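Local coordinates for protein putative transcriptional regulator (Listeria innocua, PDB 3LWF) that probably binds DNA and regulates transcription as a dimeric winged-helix protein of the Rrf2 family, at residues L36-L47 / H81-P90; P90-R100 / R131-S140. All blocks are in the same frame, centred on the assembly; numbering follows the deposited sequence.

Contact 1: residues L36-L47 / H81-P90; sequences LAKRIGDGPISL and HGGYVLNGDP. With SO4 (sulfate ion), chain E; SO4 (sulfate ion), chain G.
Ile45 and Tyr84 pair their backbones as a single antiparallel, hydrogen-bonded bridge. Ile45 N reaches Tyr84 O at 2.7 Å and nearly straight, at 172°. The return bond from Tyr84 N to Ile45 O, 2.8 Å, comes in from above the carbonyl plane. Ile45 O also lies at the edge of the Tyr84 ring. Leu47 approaches that ring obliquely, its CG 3.8 Å from Tyr84 CE2. Pro44 lays its CB against the backbone of Gly82. Gly83 CA makes a CA-H...O contact with Ile45 O, 3.4 Å.

On the helix side, Leu36 sets CD2 against Tyr84 O and CB against Leu86 CB. With chi1 at -165° Leu86 swings away from its N and lays CD2 on Ala37 CB, 3.8 Å. Ile40 CD1 abuts the CD/CG edge of the Pro90 ring, 3.6 Å from Pro90 CD. A water links Leu36 O to Leu86 N. Ser46, the N-cap of the next helix, donates OG to O1 of a sulfate, probably from the crystallisation liquor, at 2.7 Å.

Ile45 alone pairs at the edge of the 74-77/83-86 hairpin, consistent with the wing of Rrf2 winged helix-turn-helix proteins. Helix 58-70 covers Leu47 and Tyr84; helix 139-144 covers Ala37 and Leu86.

Contact 2: residues P90-R100 / R131-S140; sequences PEKITAGDIIR and RDVLDQTTLS
The Arg100 guanidinium has Leu134 CD1 over one face, 3.9 Å above its plane and offset toward the rim, with Asp135 OD1 and Arg131 CG at its edge. The contact combines a near-perpendicular helix crossing with a paired stretch of loop. The axes of 95-100 and 131-136 approach to 7.6 Å at 104°. The extended Arg100 chain gives Asp135 OD1 a salt-bridge bond of 2.9 Å from NH1. Asp135 OD1 receives it on its syn lone pair, in the guanidinium plane, although the two groups are turned 44° apart. NH2 adds only a weak bond and has a stronger partner, the C-terminal carboxylate of Ile159 in the second subunit. Arg131 pairs with Glu150 of that subunit.

Leu134 is a knob in a hole formed by Ala95, Gly96, Ile99 and Arg100. Gly96 lets the helices come close, and its N bonds to Leu134 O at 2.8 Å. The loops before helices 95-102 and 139-144 run together, with a backbone bridge between Thr94 and Thr138. Ala95 N bonds to Thr137 O, Leu139 N to Ile93 O and Ser140 N to Pro90 O. Leu139 packs CD1 on Ile93 CG2 and also meets helix 24-38.

Thr94 and Asp97 form a capping box: Thr94 N bonds to Asp97 OD2 at 2.8 Å. A chi1 of 70° folds Thr94 OG1 back to accept from Asp97 N. A water 2.7 Å from Thr94 OG1 donates to Asp135 OD1 at 2.9 Å.

Overall arrangement
The centres of contacts 1 and 2 lie about 18 Å apart. Both segments of contact 1 come before those of contact 2, save for Pro90, which belongs to both. Strand 83-86 leads through Pro90 to helix 95-102, so the wing of contact 1 is followed by the first helix of contact 2. The two also touch in space: Ile93 CD1 packs on Leu86 CG at 3.9 Å, and Leu86 CD2 meets Leu139 CD1. Contact 1 lies toward the probable DNA-binding end of the chain. Contact 2 is nearer the chain centre and reaches the second subunit. As far as the packing goes, this apolar patch links the winged-helix part to the part that meets the partner chain.

Contact 1: residues L36-L47 / H81-P90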
loop_
_atom_site.group_PDB
_atom_site.type_symbol
_atom_site.label_atom_id
_atom_site.label_comp_id
_atom_site.label_asym_id
_atom_site.label_seq_id
_atom_site.Cartn_x
_atom_site.Cartn_y
_atom_site.Cartn_z
ATOM N N LEU A 36 -20.122 -10.239 13.876
ATOM C CA LEU A 36 -20.772 -9.635 15.036
ATOM C C LEU A 36 -21.571 -8.400 14.624
ATOM O O LEU A 36 -22.661 -8.169 15.154
ATOM C CB LEU A 36 -19.769 -9.328 16.159
ATOM C CG LEU A 36 -19.020 -10.527 16.755
ATOM C CD1 LEU A 36 -18.024 -10.040 17.795
ATOM C CD2 LEU A 36 -19.951 -11.568 17.378
ATOM N N ALA A 37 -21.071 -7.643 13.653
ATOM C CA ALA A 37 -21.771 -6.450 13.149
ATOM C C ALA A 37 -23.074 -6.815 12.414
ATOM O O ALA A 37 -24.097 -6.190 12.621
ATOM C CB ALA A 37 -20.866 -5.608 12.254
ATOM N N LYS A 38 -23.034 -7.858 11.609
ATOM C CA LYS A 38 -24.240 -8.369 10.986
ATOM C C LYS A 38 -25.276 -8.830 12.004
ATOM O O LYS A 38 -26.467 -8.795 11.721
ATOM C CB LYS A 38 -23.940 -9.582 10.092
ATOM C CG LYS A 38 -23.195 -9.299 8.840
ATOM C CD LYS A 38 -22.897 -10.589 8.069
ATOM C CE LYS A 38 -21.760 -10.389 7.094
ATOM N NZ LYS A 38 -21.471 -11.630 6.344
ATOM N N ARG A 39 -24.848 -9.325 13.160
ATOM C CA ARG A 39 -25.772 -10.049 14.015
ATOM C C ARG A 39 -26.127 -9.249 15.255
ATOM O O ARG A 39 -26.608 -9.821 16.249
ATOM C CB ARG A 39 -25.175 -11.409 14.392
ATOM C CG ARG A 39 -25.164 -12.383 13.241
ATOM C CD ARG A 39 -24.044 -13.426 13.307
ATOM N NE ARG A 39 -23.725 -13.890 11.961
ATOM C CZ ARG A 39 -24.537 -14.683 11.266
ATOM N NH1 ARG A 39 -25.682 -15.130 11.788
ATOM N NH2 ARG A 39 -24.219 -15.037 10.045
ATOM N N ILE A 40 -25.891 -7.943 15.211
ATOM C CA ILE A 40 -26.276 -7.088 16.320
ATOM C C ILE A 40 -27.762 -7.297 16.622
ATOM O O ILE A 40 -28.603 -7.341 15.724
ATOM C CB ILE A 40 -26.078 -5.582 15.995
ATOM C CG1 ILE A 40 -24.613 -5.194 16.135
ATOM C CG2 ILE A 40 -26.954 -4.743 16.938
ATOM C CD1 ILE A 40 -24.297 -3.765 15.647
ATOM N N GLY A 41 -28.120 -7.438 17.878
ATOM C CA GLY A 41 -29.539 -7.651 18.178
ATOM C C GLY A 41 -29.920 -9.121 18.259
ATOM O O GLY A 41 -31.019 -9.450 18.714
ATOM N N ASP A 42 -29.023 -10.023 17.873
ATOM C CA ASP A 42 -29.292 -11.457 18.041
ATOM C C ASP A 42 -28.669 -12.025 19.310
ATOM O O ASP A 42 -28.562 -13.241 19.449
ATOM C CB ASP A 42 -28.737 -12.244 16.856
ATOM C CG ASP A 42 -29.326 -11.803 15.527
ATOM O OD1 ASP A 42 -30.490 -11.368 15.500
ATOM O OD2 ASP A 42 -28.607 -11.912 14.507
ATOM N N GLY A 43 -28.224 -11.185 20.239
ATOM C CA GLY A 43 -27.610 -11.745 21.456
ATOM C C GLY A 43 -26.181 -12.204 21.222
ATOM O O GLY A 43 -25.602 -11.959 20.164
ATOM N N PRO A 44 -25.587 -12.834 22.232
ATOM C CA PRO A 44 -24.211 -13.261 22.112
ATOM C C PRO A 44 -24.086 -14.268 20.996
ATOM O O PRO A 44 -24.957 -15.145 20.841
ATOM C CB PRO A 44 -23.929 -13.928 23.457
ATOM C CG PRO A 44 -24.894 -13.334 24.398
ATOM C CD PRO A 44 -26.128 -13.096 23.584
ATOM N N ILE A 45 -23.005 -14.149 20.253
ATOM C CA ILE A 45 -22.657 -15.061 19.164
ATOM C C ILE A 45 -21.450 -15.841 19.609
ATOM O O ILE A 45 -20.479 -15.257 20.088
ATOM C CB ILE A 45 -22.316 -14.285 17.867
ATOM C CG1 ILE A 45 -23.468 -13.362 17.485
ATOM C CG2 ILE A 45 -22.051 -15.241 16.693
ATOM C CD1 ILE A 45 -24.793 -14.072 17.422
ATOM N N SER A 46 -21.499 -17.157 19.480
ATOM C CA SER A 46 -20.385 -17.972 19.901
ATOM C C SER A 46 -19.287 -18.047 18.836
ATOM O O SER A 46 -19.551 -18.013 17.642
ATOM C CB SER A 46 -20.863 -19.360 20.256
ATOM O OG SER A 46 -21.124 -20.078 19.108
ATOM N N LEU A 47 -18.046 -18.130 19.279
ATOM C CA LEU A 47 -16.947 -18.336 18.343
ATOM C C LEU A 47 -17.046 -19.667 17.616
ATOM O O LEU A 47 -16.581 -19.784 16.496
ATOM C CB LEU A 47 -15.621 -18.255 19.065
ATOM C CG LEU A 47 -15.196 -16.855 19.522
ATOM C CD1 LEU A 47 -13.731 -16.912 19.924
ATOM C CD2 LEU A 47 -15.357 -15.870 18.431
ATOM N N HIS A 81 -25.416 -19.818 27.179
ATOM C CA HIS A 81 -25.940 -18.984 26.112
ATOM C C HIS A 81 -25.051 -17.759 25.828
ATOM O O HIS A 81 -25.505 -16.804 25.274
ATOM C CB HIS A 81 -27.369 -18.557 26.453
ATOM C CG HIS A 81 -28.319 -19.703 26.549
ATOM N ND1 HIS A 81 -28.793 -20.368 25.443
ATOM C CD2 HIS A 81 -28.852 -20.328 27.620
ATOM C CE1 HIS A 81 -29.608 -21.331 25.828
ATOM N NE2 HIS A 81 -29.662 -21.327 27.143
ATOM N N GLY A 82 -23.788 -17.800 26.221
ATOM C CA GLY A 82 -22.887 -16.659 26.043
ATOM C C GLY A 82 -22.179 -16.595 24.695
ATOM O O GLY A 82 -22.578 -17.215 23.681
ATOM N N GLY A 83 -21.087 -15.867 24.674
ATOM C CA GLY A 83 -20.419 -15.624 23.432
ATOM C C GLY A 83 -19.971 -14.200 23.423
ATOM O O GLY A 83 -19.518 -13.687 24.454
ATOM N N TYR A 84 -19.996 -13.601 22.238
ATOM C CA TYR A 84 -19.469 -12.268 22.014
ATOM C C TYR A 84 -20.502 -11.426 21.298
ATOM O O TYR A 84 -21.388 -11.957 20.590
ATOM C CB TYR A 84 -18.162 -12.343 21.215
ATOM C CG TYR A 84 -17.081 -12.989 22.022
ATOM C CD1 TYR A 84 -16.259 -12.235 22.854
ATOM C CD2 TYR A 84 -16.910 -14.356 21.996
ATOM C CE1 TYR A 84 -15.292 -12.845 23.639
ATOM C CE2 TYR A 84 -15.935 -14.962 22.736
ATOM C CZ TYR A 84 -15.148 -14.201 23.566
ATOM O OH TYR A 84 -14.225 -14.834 24.321
ATOM N N VAL A 85 -20.431 -10.131 21.544
ATOM C CA VAL A 85 -21.204 -9.113 20.831
ATOM C C VAL A 85 -20.256 -7.977 20.418
ATOM O O VAL A 85 -19.234 -7.763 21.070
ATOM C CB VAL A 85 -22.355 -8.516 21.708
ATOM C CG1 VAL A 85 -23.375 -9.631 22.075
ATOM C CG2 VAL A 85 -21.836 -7.791 22.972
ATOM N N LEU A 86 -20.589 -7.256 19.344
ATOM C CA LEU A 86 -19.820 -6.068 18.991
ATOM C C LEU A 86 -20.029 -5.006 20.077
ATOM O O LEU A 86 -21.113 -4.816 20.554
ATOM C CB LEU A 86 -20.265 -5.526 17.627
ATOM C CG LEU A 86 -19.346 -4.518 16.931
ATOM C CD1 LEU A 86 -18.051 -5.210 16.608
ATOM C CD2 LEU A 86 -20.000 -4.008 15.641
ATOM N N ASN A 87 -18.991 -4.346 20.515
ATOM C CA ASN A 87 -19.162 -3.373 21.568
ATOM C C ASN A 87 -19.174 -1.935 21.060
ATOM O O ASN A 87 -18.541 -1.057 21.617
ATOM C CB ASN A 87 -18.069 -3.516 22.590
ATOM C CG ASN A 87 -18.354 -2.710 23.841
ATOM O OD1 ASN A 87 -19.471 -2.676 24.316
ATOM N ND2 ASN A 87 -17.343 -2.089 24.383
ATOM N N GLY A 88 -19.953 -1.654 20.059
ATOM C CA GLY A 88 -20.039 -0.281 19.598
ATOM C C GLY A 88 -20.793 -0.247 18.305
ATOM O O GLY A 88 -21.279 -1.269 17.816
ATOM N N ASP A 89 -20.849 0.941 17.737
ATOM C CA ASP A 89 -21.585 1.176 16.524
ATOM C C ASP A 89 -20.708 0.763 15.343
ATOM O O ASP A 89 -19.625 1.283 15.211
ATOM C CB ASP A 89 -21.863 2.680 16.473
ATOM C CG ASP A 89 -22.834 3.067 15.402
ATOM O OD1 ASP A 89 -23.188 2.243 14.546
ATOM O OD2 ASP A 89 -23.274 4.229 15.461
ATOM N N PRO A 90 -21.201 -0.124 14.459
ATOM C CA PRO A 90 -20.448 -0.446 13.255
ATOM C C PRO A 90 -20.156 0.761 12.348
ATOM O O PRO A 90 -19.239 0.693 11.524
ATOM C CB PRO A 90 -21.313 -1.506 12.534
ATOM C CG PRO A 90 -22.570 -1.596 13.263
ATOM C CD PRO A 90 -22.499 -0.812 14.527
HETATM S S SO4 E . -23.958 -22.382 20.048
HETATM O O1 SO4 E . -22.508 -22.258 19.919
HETATM O O2 SO4 E . -24.560 -22.160 18.737
HETATM O O3 SO4 E . -24.301 -23.712 20.546
HETATM O O4 SO4 E . -24.474 -21.396 20.994
HETATM S S SO4 G . -18.121 0.015 28.290
HETATM O O1 SO4 G . -19.007 0.203 29.448
HETATM O O2 SO4 G . -17.814 1.288 27.659
HETATM O O3 SO4 G . -16.857 -0.576 28.706
HETATM O O4 SO4 G . -18.792 -0.782 27.278
HETATM O O HOH W 1 -22.752 -8.287 18.094
#

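Contact 2: residues P90-R100 / R131-S140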
loop_
_atom_site.group_PDB
_atom_site.type_symbol
_atom_site.label_atom_id
_atom_site.label_comp_id
_atom_site.label_asym_id
_atom_site.label_seq_id
_atom_site.Cartn_x
_atom_site.Cartn_y
_atom_site.Cartn_z
ATOM N N PRO A 90 -21.201 -0.124 14.459
ATOM C CA PRO A 90 -20.448 -0.446 13.255
ATOM C C PRO A 90 -20.156 0.761 12.348
ATOM O O PRO A 90 -19.239 0.693 11.524
ATOM C CB PRO A 90 -21.313 -1.506 12.534
ATOM C CG PRO A 90 -22.570 -1.596 13.263
ATOM C CD PRO A 90 -22.499 -0.812 14.527
ATOM N N GLU A 91 -20.925 1.847 12.509
ATOM C CA GLU A 91 -20.724 3.071 11.754
ATOM C C GLU A 91 -19.589 3.900 12.352
ATOM O O GLU A 91 -19.169 4.873 11.746
ATOM C CB GLU A 91 -21.998 3.938 11.762
ATOM C CG GLU A 91 -23.288 3.279 11.235
ATOM C CD GLU A 91 -23.458 3.382 9.730
ATOM O OE1 GLU A 91 -22.540 3.919 9.060
ATOM O OE2 GLU A 91 -24.505 2.922 9.215
ATOM N N LYS A 92 -19.118 3.553 13.544
ATOM C CA LYS A 92 -17.999 4.288 14.166
ATOM C C LYS A 92 -16.719 3.457 14.314
ATOM O O LYS A 92 -15.614 4.011 14.318
ATOM C CB LYS A 92 -18.407 4.854 15.522
ATOM C CG LYS A 92 -19.604 5.820 15.498
ATOM C CD LYS A 92 -19.795 6.458 16.900
ATOM C CE LYS A 92 -21.139 7.236 17.071
ATOM N NZ LYS A 92 -22.235 6.411 17.709
ATOM N N ILE A 93 -16.848 2.141 14.393
ATOM C CA ILE A 93 -15.666 1.277 14.444
ATOM C C ILE A 93 -15.032 1.131 13.036
ATOM O O ILE A 93 -15.701 0.782 12.051
ATOM C CB ILE A 93 -16.018 -0.098 15.041
ATOM C CG1 ILE A 93 -16.486 0.053 16.494
ATOM C CG2 ILE A 93 -14.837 -1.061 14.942
ATOM C CD1 ILE A 93 -17.256 -1.185 17.014
ATOM N N THR A 94 -13.739 1.385 12.963
ATOM C CA THR A 94 -12.994 1.378 11.705
ATOM C C THR A 94 -12.181 0.111 11.436
ATOM O O THR A 94 -11.862 -0.679 12.335
ATOM C CB THR A 94 -11.998 2.519 11.711
ATOM O OG1 THR A 94 -11.009 2.190 12.651
ATOM C CG2 THR A 94 -12.657 3.898 12.112
ATOM N N ALA A 95 -11.797 -0.057 10.172
ATOM C CA ALA A 95 -10.930 -1.150 9.755
ATOM C C ALA A 95 -9.586 -1.012 10.473
ATOM O O ALA A 95 -8.995 -1.995 10.912
ATOM C CB ALA A 95 -10.760 -1.159 8.215
ATOM N N GLY A 96 -9.113 0.212 10.633
ATOM C CA GLY A 96 -7.894 0.461 11.444
ATOM C C GLY A 96 -7.936 -0.028 12.891
ATOM O O GLY A 96 -6.960 -0.654 13.377
ATOM N N ASP A 97 -9.055 0.255 13.575
ATOM C CA ASP A 97 -9.316 -0.252 14.922
ATOM C C ASP A 97 -8.993 -1.735 14.997
ATOM O O ASP A 97 -8.237 -2.147 15.831
ATOM C CB ASP A 97 -10.819 -0.086 15.313
ATOM C CG ASP A 97 -11.205 1.357 15.617
ATOM O OD1 ASP A 97 -10.317 2.094 16.039
ATOM O OD2 ASP A 97 -12.390 1.754 15.434
ATOM N N ILE A 98 -9.596 -2.525 14.111
ATOM C CA ILE A 98 -9.478 -3.946 14.141
ATOM C C ILE A 98 -8.072 -4.420 13.720
ATOM O O ILE A 98 -7.437 -5.168 14.447
ATOM C CB ILE A 98 -10.481 -4.630 13.166
ATOM C CG1 ILE A 98 -11.960 -4.255 13.405
ATOM C CG2 ILE A 98 -10.240 -6.131 13.160
ATOM C CD1 ILE A 98 -12.383 -3.991 14.781
ATOM N N ILE A 99 -7.615 -3.969 12.542
ATOM C CA ILE A 99 -6.390 -4.425 11.935
ATOM C C ILE A 99 -5.206 -4.073 12.833
ATOM O O ILE A 99 -4.373 -4.917 13.098
ATOM C CB ILE A 99 -6.174 -3.780 10.523
ATOM C CG1 ILE A 99 -7.217 -4.249 9.485
ATOM C CG2 ILE A 99 -4.743 -4.007 9.988
ATOM C CD1 ILE A 99 -7.235 -5.716 9.209
ATOM N N ARG A 100 -5.117 -2.849 13.317
ATOM C CA ARG A 100 -3.950 -2.497 14.142
ATOM C C ARG A 100 -3.998 -3.152 15.520
ATOM O O ARG A 100 -2.959 -3.283 16.172
ATOM C CB ARG A 100 -3.794 -0.990 14.279
ATOM C CG ARG A 100 -3.551 -0.278 12.955
ATOM C CD ARG A 100 -2.820 1.036 13.187
ATOM N NE ARG A 100 -2.815 1.905 12.015
ATOM C CZ ARG A 100 -3.833 2.670 11.645
ATOM N NH1 ARG A 100 -4.972 2.655 12.336
ATOM N NH2 ARG A 100 -3.732 3.434 10.565
ATOM N N ARG A 131 -3.223 4.759 5.176
ATOM C CA ARG A 131 -3.560 4.999 6.557
ATOM C C ARG A 131 -4.929 5.663 6.685
ATOM O O ARG A 131 -5.707 5.344 7.581
ATOM C CB ARG A 131 -2.514 5.903 7.173
ATOM C CG ARG A 131 -2.931 6.374 8.530
ATOM C CD ARG A 131 -1.720 6.903 9.285
ATOM N NE ARG A 131 -1.470 8.266 8.899
ATOM C CZ ARG A 131 -0.352 8.937 9.152
ATOM N NH1 ARG A 131 0.675 8.360 9.798
ATOM N NH2 ARG A 131 -0.265 10.195 8.719
ATOM N N ASP A 132 -5.216 6.597 5.785
ATOM C CA ASP A 132 -6.501 7.260 5.801
ATOM C C ASP A 132 -7.638 6.323 5.456
ATOM O O ASP A 132 -8.708 6.461 6.014
ATOM C CB ASP A 132 -6.517 8.480 4.872
ATOM C CG ASP A 132 -5.686 9.626 5.428
ATOM O OD1 ASP A 132 -5.347 9.552 6.629
ATOM O OD2 ASP A 132 -5.351 10.576 4.673
ATOM N N VAL A 133 -7.425 5.404 4.525
ATOM C CA VAL A 133 -8.447 4.425 4.224
ATOM C C VAL A 133 -8.783 3.578 5.492
ATOM O O VAL A 133 -9.963 3.337 5.793
ATOM C CB VAL A 133 -8.020 3.529 3.072
ATOM C CG1 VAL A 133 -8.909 2.280 3.006
ATOM C CG2 VAL A 133 -8.028 4.325 1.762
ATOM N N LEU A 134 -7.746 3.131 6.206
ATOM C CA LEU A 134 -7.919 2.337 7.427
ATOM C C LEU A 134 -8.669 3.101 8.479
ATOM O O LEU A 134 -9.537 2.556 9.143
ATOM C CB LEU A 134 -6.574 1.905 8.032
ATOM C CG LEU A 134 -5.943 0.654 7.449
ATOM C CD1 LEU A 134 -4.625 0.401 8.172
ATOM C CD2 LEU A 134 -6.904 -0.552 7.579
ATOM N N ASP A 135 -8.335 4.375 8.605
ATOM C CA ASP A 135 -8.884 5.224 9.641
ATOM C C ASP A 135 -10.240 5.798 9.339
ATOM O O ASP A 135 -10.929 6.186 10.265
ATOM C CB ASP A 135 -7.909 6.341 9.977
ATOM C CG ASP A 135 -6.695 5.807 10.682
ATOM O OD1 ASP A 135 -6.791 4.694 11.228
ATOM O OD2 ASP A 135 -5.654 6.473 10.680
ATOM N N GLN A 136 -10.663 5.797 8.083
ATOM C CA GLN A 136 -11.959 6.380 7.739
ATOM C C GLN A 136 -12.961 5.360 7.182
ATOM O O GLN A 136 -14.064 5.728 6.845
ATOM C CB GLN A 136 -11.753 7.502 6.711
ATOM C CG GLN A 136 -10.926 8.687 7.242
ATOM C CD GLN A 136 -10.328 9.542 6.115
ATOM O OE1 GLN A 136 -10.923 9.686 5.042
ATOM N NE2 GLN A 136 -9.145 10.099 6.352
ATOM N N THR A 137 -12.571 4.109 7.005
ATOM C CA THR A 137 -13.499 3.097 6.501
ATOM C C THR A 137 -14.025 2.356 7.718
ATOM O O THR A 137 -13.221 1.841 8.516
ATOM C CB THR A 137 -12.799 2.095 5.535
ATOM O OG1 THR A 137 -12.192 2.814 4.465
ATOM C CG2 THR A 137 -13.764 1.033 4.966
ATOM N N THR A 138 -15.354 2.276 7.848
ATOM C CA THR A 138 -15.989 1.640 8.986
ATOM C C THR A 138 -16.482 0.248 8.661
ATOM O O THR A 138 -16.565 -0.163 7.484
ATOM C CB THR A 138 -17.221 2.451 9.453
ATOM O OG1 THR A 138 -18.192 2.505 8.380
ATOM C CG2 THR A 138 -16.813 3.839 9.893
ATOM N N LEU A 139 -16.816 -0.498 9.709
ATOM C CA LEU A 139 -17.398 -1.804 9.496
ATOM C C LEU A 139 -18.667 -1.679 8.637
ATOM O O LEU A 139 -18.930 -2.528 7.784
ATOM C CB LEU A 139 -17.702 -2.498 10.819
ATOM C CG LEU A 139 -16.513 -2.900 11.694
ATOM C CD1 LEU A 139 -16.991 -3.487 13.007
ATOM C CD2 LEU A 139 -15.624 -3.878 10.937
ATOM N N SER A 140 -19.450 -0.626 8.848
ATOM C CA SER A 140 -20.649 -0.381 8.000
ATOM C C SER A 140 -20.314 -0.163 6.542
ATOM O O SER A 140 -20.971 -0.702 5.669
ATOM C CB SER A 140 -21.451 0.812 8.523
ATOM O OG SER A 140 -21.836 0.490 9.837
HETATM O O HOH W 2 -8.998 4.019 13.065
#